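Local coordinates for lysyl oxidase (Pichia pastoris, PDB 1W7C), which probably oxidises primary amines, including peptidyl lysine side chains, to aldehydes with a topaquinone cofactor and copper, at residues F309-F321 / Y356-S368. Sequence-based numbering, arbitrary orientation. Where two conformers were deposited one is given.
Sequences FYTSWSRDTGISF and YSDISYGVGNRFS. With IMD (imidazole), chain P.
With CG trans to the backbone N (chi1 171°) and the chain bent at chi2 (-103°), Arg315 sends its guanidinium to the carbonyls at the end of the short helix 358-361; Trp313, likewise trans at chi1, swings its indole to Gly364. Both belong to the beta hairpin of strands 307-314 and 318-326 in the copper amine oxidase enzyme domain; the hairpin's turn (residues 315-317) docks on the loop after that helix. Arg315 NH2 lies 2.9 Å from Ser360 O in a nearly straight bond (173°), the oxygen in the guanidinium plane, while NH1 bonds Ile359 O weakly and bridges to Asp316 OD1. Gly362 CA sits 3.7 Å above one guanidinium face, offset toward its rim. Glu388 pairs with Arg315 NE and also takes a hydrogen bond from Asn365 ND2. A methionine in place of Arg315 would probably leave Ser360 O and Glu388 without their cationic partner and loosen the turn's hold on the helix end. Backbone bonds Val363 N to Asp316 O and Gly364 N to Arg315 O, both 2.9 Å, fasten the loop. Upstream in the helix, Asp358, the predicted proton acceptor, accepts from imidazole N3. At the other end of the contact, Gly318 CA packs over one indole face of Trp313, and NE1 meets an in-plane lone pair of Gly364 O at 2.8 Å.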
# COMPACT_ATOMS: atom_id res chain seq x y z
N PHE A 309 11.77 21.61 -4.94
CA PHE A 309 10.41 22.00 -5.29
C PHE A 309 9.99 23.23 -4.50
O PHE A 309 10.57 23.52 -3.47
CB PHE A 309 9.37 20.86 -5.08
CG PHE A 309 9.34 20.29 -3.69
CD1 PHE A 309 10.07 19.16 -3.39
CD2 PHE A 309 8.64 20.92 -2.65
CE1 PHE A 309 10.09 18.64 -2.09
CE2 PHE A 309 8.64 20.39 -1.35
CZ PHE A 309 9.37 19.26 -1.08
N TYR A 310 8.96 23.89 -5.00
CA TYR A 310 8.30 24.97 -4.30
C TYR A 310 6.94 24.52 -3.85
O TYR A 310 6.28 23.73 -4.52
CB TYR A 310 8.10 26.19 -5.22
CG TYR A 310 9.36 26.75 -5.82
CD1 TYR A 310 9.89 26.21 -6.98
CD2 TYR A 310 9.96 27.89 -5.31
CE1 TYR A 310 11.04 26.74 -7.56
CE2 TYR A 310 11.12 28.42 -5.89
CZ TYR A 310 11.63 27.85 -7.02
OH TYR A 310 12.77 28.38 -7.59
N THR A 311 6.49 25.05 -2.71
CA THR A 311 5.11 24.82 -2.27
C THR A 311 4.29 26.10 -2.38
O THR A 311 4.80 27.21 -2.39
CB THR A 311 5.02 24.33 -0.81
OG1 THR A 311 5.47 25.38 0.04
CG2 THR A 311 5.89 23.08 -0.55
N SER A 312 3.00 25.91 -2.52
CA SER A 312 2.02 26.97 -2.55
C SER A 312 0.81 26.51 -1.78
O SER A 312 0.54 25.32 -1.68
CB SER A 312 1.64 27.30 -4.01
OG SER A 312 0.69 28.35 -4.03
N TRP A 313 0.04 27.47 -1.27
CA TRP A 313 -1.14 27.18 -0.45
C TRP A 313 -2.34 27.96 -0.92
O TRP A 313 -2.25 29.18 -1.15
CB TRP A 313 -0.83 27.57 1.01
CG TRP A 313 -1.87 27.08 1.96
CD1 TRP A 313 -3.02 27.74 2.35
CD2 TRP A 313 -1.86 25.84 2.66
NE1 TRP A 313 -3.72 26.97 3.24
CE2 TRP A 313 -3.03 25.80 3.44
CE3 TRP A 313 -0.96 24.76 2.73
CZ2 TRP A 313 -3.32 24.73 4.28
CZ3 TRP A 313 -1.25 23.70 3.58
CH2 TRP A 313 -2.43 23.68 4.33
N SER A 314 -3.48 27.28 -1.03
CA SER A 314 -4.75 27.93 -1.33
C SER A 314 -5.82 27.56 -0.33
O SER A 314 -5.79 26.49 0.28
CB SER A 314 -5.24 27.56 -2.72
OG SER A 314 -5.73 26.22 -2.78
N ARG A 315 -6.78 28.47 -0.18
CA ARG A 315 -7.95 28.22 0.64
C ARG A 315 -8.74 27.01 0.13
O ARG A 315 -9.18 26.17 0.92
CB ARG A 315 -8.80 29.49 0.65
CG ARG A 315 -10.16 29.34 1.27
CD ARG A 315 -11.29 29.24 0.20
NE ARG A 315 -12.58 28.99 0.81
CZ ARG A 315 -13.46 28.12 0.40
NH1 ARG A 315 -13.26 27.40 -0.69
NH2 ARG A 315 -14.58 27.99 1.08
N ASP A 316 -8.89 26.89 -1.18
CA ASP A 316 -9.70 25.81 -1.72
C ASP A 316 -9.10 24.43 -1.42
O ASP A 316 -9.83 23.53 -1.00
CB ASP A 316 -9.85 25.91 -3.23
CG ASP A 316 -10.73 27.05 -3.71
OD1 ASP A 316 -11.41 27.73 -2.89
OD2 ASP A 316 -10.74 27.33 -4.94
N THR A 317 -7.81 24.27 -1.66
CA THR A 317 -7.26 22.91 -1.78
C THR A 317 -6.13 22.63 -0.78
O THR A 317 -5.70 21.47 -0.70
CB THR A 317 -6.74 22.61 -3.16
OG1 THR A 317 -5.67 23.52 -3.49
CG2 THR A 317 -7.81 22.77 -4.26
N GLY A 318 -5.57 23.62 -0.08
CA GLY A 318 -4.40 23.37 0.72
C GLY A 318 -3.12 23.48 -0.09
O GLY A 318 -2.96 24.40 -0.86
N ILE A 319 -2.23 22.51 0.06
CA ILE A 319 -0.89 22.61 -0.51
C ILE A 319 -0.85 22.14 -1.96
O ILE A 319 -1.58 21.23 -2.35
CB ILE A 319 0.11 21.83 0.35
CG1 ILE A 319 1.50 22.44 0.27
CG2 ILE A 319 0.17 20.33 -0.03
CD1 ILE A 319 2.49 21.87 1.29
N SER A 320 0.02 22.78 -2.74
CA SER A 320 0.35 22.35 -4.10
C SER A 320 1.89 22.42 -4.21
O SER A 320 2.57 23.12 -3.44
CB SER A 320 -0.19 23.35 -5.13
OG SER A 320 -1.57 23.31 -5.22
N PHE A 321 2.40 21.72 -5.21
CA PHE A 321 3.83 21.65 -5.48
C PHE A 321 4.09 22.11 -6.91
O PHE A 321 3.39 21.67 -7.84
CB PHE A 321 4.35 20.23 -5.32
CG PHE A 321 4.17 19.67 -3.95
CD1 PHE A 321 2.98 19.05 -3.60
CD2 PHE A 321 5.17 19.77 -3.01
CE1 PHE A 321 2.80 18.58 -2.32
CE2 PHE A 321 5.00 19.29 -1.72
CZ PHE A 321 3.83 18.67 -1.38
N TYR A 356 -20.92 15.98 -1.00
CA TYR A 356 -20.04 17.09 -0.66
C TYR A 356 -18.96 17.32 -1.70
O TYR A 356 -18.32 16.37 -2.17
CB TYR A 356 -19.34 16.91 0.71
CG TYR A 356 -20.27 16.84 1.89
CD1 TYR A 356 -20.25 15.74 2.75
CD2 TYR A 356 -21.19 17.83 2.13
CE1 TYR A 356 -21.12 15.64 3.80
CE2 TYR A 356 -22.05 17.76 3.22
CZ TYR A 356 -22.04 16.66 4.03
OH TYR A 356 -22.96 16.58 5.05
N SER A 357 -18.70 18.61 -1.96
CA SER A 357 -17.47 19.10 -2.56
C SER A 357 -16.65 19.76 -1.47
O SER A 357 -16.99 20.83 -0.98
CB SER A 357 -17.81 20.15 -3.60
OG SER A 357 -16.67 20.96 -3.91
N ASP A 358 -15.56 19.14 -1.06
CA ASP A 358 -14.82 19.66 0.07
C ASP A 358 -14.06 20.94 -0.26
O ASP A 358 -13.84 21.76 0.63
CB ASP A 358 -13.93 18.59 0.67
CG ASP A 358 -14.67 17.68 1.60
OD1 ASP A 358 -15.79 18.03 2.05
OD2 ASP A 358 -14.23 16.58 1.91
N ILE A 359 -13.77 21.18 -1.54
CA ILE A 359 -13.15 22.47 -1.86
C ILE A 359 -14.15 23.64 -1.79
O ILE A 359 -13.73 24.76 -1.63
CB ILE A 359 -12.39 22.48 -3.23
CG1 ILE A 359 -13.32 22.46 -4.45
CG2 ILE A 359 -11.33 21.39 -3.24
CD1 ILE A 359 -12.57 22.66 -5.75
N SER A 360 -15.45 23.36 -1.93
CA SER A 360 -16.43 24.41 -1.68
C SER A 360 -16.36 24.90 -0.24
O SER A 360 -16.44 26.09 0.01
CB SER A 360 -17.85 24.00 -2.05
OG SER A 360 -18.45 23.10 -1.14
N TYR A 361 -16.20 24.00 0.71
CA TYR A 361 -16.05 24.34 2.12
C TYR A 361 -14.66 24.92 2.39
O TYR A 361 -14.50 25.76 3.25
CB TYR A 361 -16.29 23.12 3.01
CG TYR A 361 -17.71 22.66 2.95
CD1 TYR A 361 -18.11 21.65 2.10
CD2 TYR A 361 -18.67 23.28 3.72
CE1 TYR A 361 -19.44 21.27 2.02
CE2 TYR A 361 -20.00 22.91 3.66
CZ TYR A 361 -20.39 21.90 2.81
OH TYR A 361 -21.69 21.50 2.69
N GLY A 362 -13.67 24.42 1.67
CA GLY A 362 -12.28 24.80 1.81
C GLY A 362 -11.50 23.69 2.48
O GLY A 362 -11.86 23.25 3.57
N VAL A 363 -10.42 23.25 1.85
CA VAL A 363 -9.49 22.28 2.43
C VAL A 363 -8.32 23.00 3.12
O VAL A 363 -7.71 22.47 4.05
CB VAL A 363 -8.97 21.33 1.30
CG1 VAL A 363 -7.95 20.34 1.80
CG2 VAL A 363 -10.13 20.58 0.62
N GLY A 364 -8.02 24.24 2.68
CA GLY A 364 -6.87 25.01 3.13
C GLY A 364 -7.15 26.06 4.19
O GLY A 364 -6.29 26.91 4.47
N ASN A 365 -8.34 26.01 4.78
CA ASN A 365 -8.76 27.00 5.78
C ASN A 365 -9.12 26.36 7.11
O ASN A 365 -10.03 26.82 7.80
CB ASN A 365 -9.93 27.85 5.25
CG ASN A 365 -11.14 27.01 4.89
OD1 ASN A 365 -11.10 25.78 4.94
ND2 ASN A 365 -12.21 27.69 4.45
N ARG A 366 -8.34 25.35 7.49
CA ARG A 366 -8.62 24.55 8.68
C ARG A 366 -7.59 24.79 9.77
O ARG A 366 -7.26 25.96 10.08
CB ARG A 366 -8.81 23.07 8.26
CG ARG A 366 -9.89 22.93 7.18
CD ARG A 366 -11.29 23.34 7.66
NE ARG A 366 -12.17 23.53 6.54
CZ ARG A 366 -13.45 23.88 6.68
NH1 ARG A 366 -14.02 23.92 7.88
NH2 ARG A 366 -14.13 24.18 5.62
N PHE A 367 -7.14 23.74 10.44
CA PHE A 367 -6.46 23.88 11.73
C PHE A 367 -4.98 23.58 11.64
O PHE A 367 -4.51 22.98 10.69
CB PHE A 367 -7.03 22.91 12.76
CG PHE A 367 -8.51 23.06 13.02
CD1 PHE A 367 -9.44 22.36 12.25
CD2 PHE A 367 -8.96 23.81 14.11
CE1 PHE A 367 -10.79 22.45 12.52
CE2 PHE A 367 -10.32 23.91 14.39
CZ PHE A 367 -11.23 23.22 13.61
N SER A 368 -4.25 23.95 12.69
CA SER A 368 -2.82 23.63 12.83
C SER A 368 -2.62 22.12 13.08
O SER A 368 -3.52 21.43 13.60
CB SER A 368 -2.22 24.40 14.01
OG SER A 368 -2.25 25.79 13.79
N1 IMD P . -18.29 17.16 6.31
C2 IMD P . -17.30 16.99 5.39
N3 IMD P . -17.54 17.89 4.39
C4 IMD P . -18.64 18.61 4.69
C5 IMD P . -19.12 18.15 5.90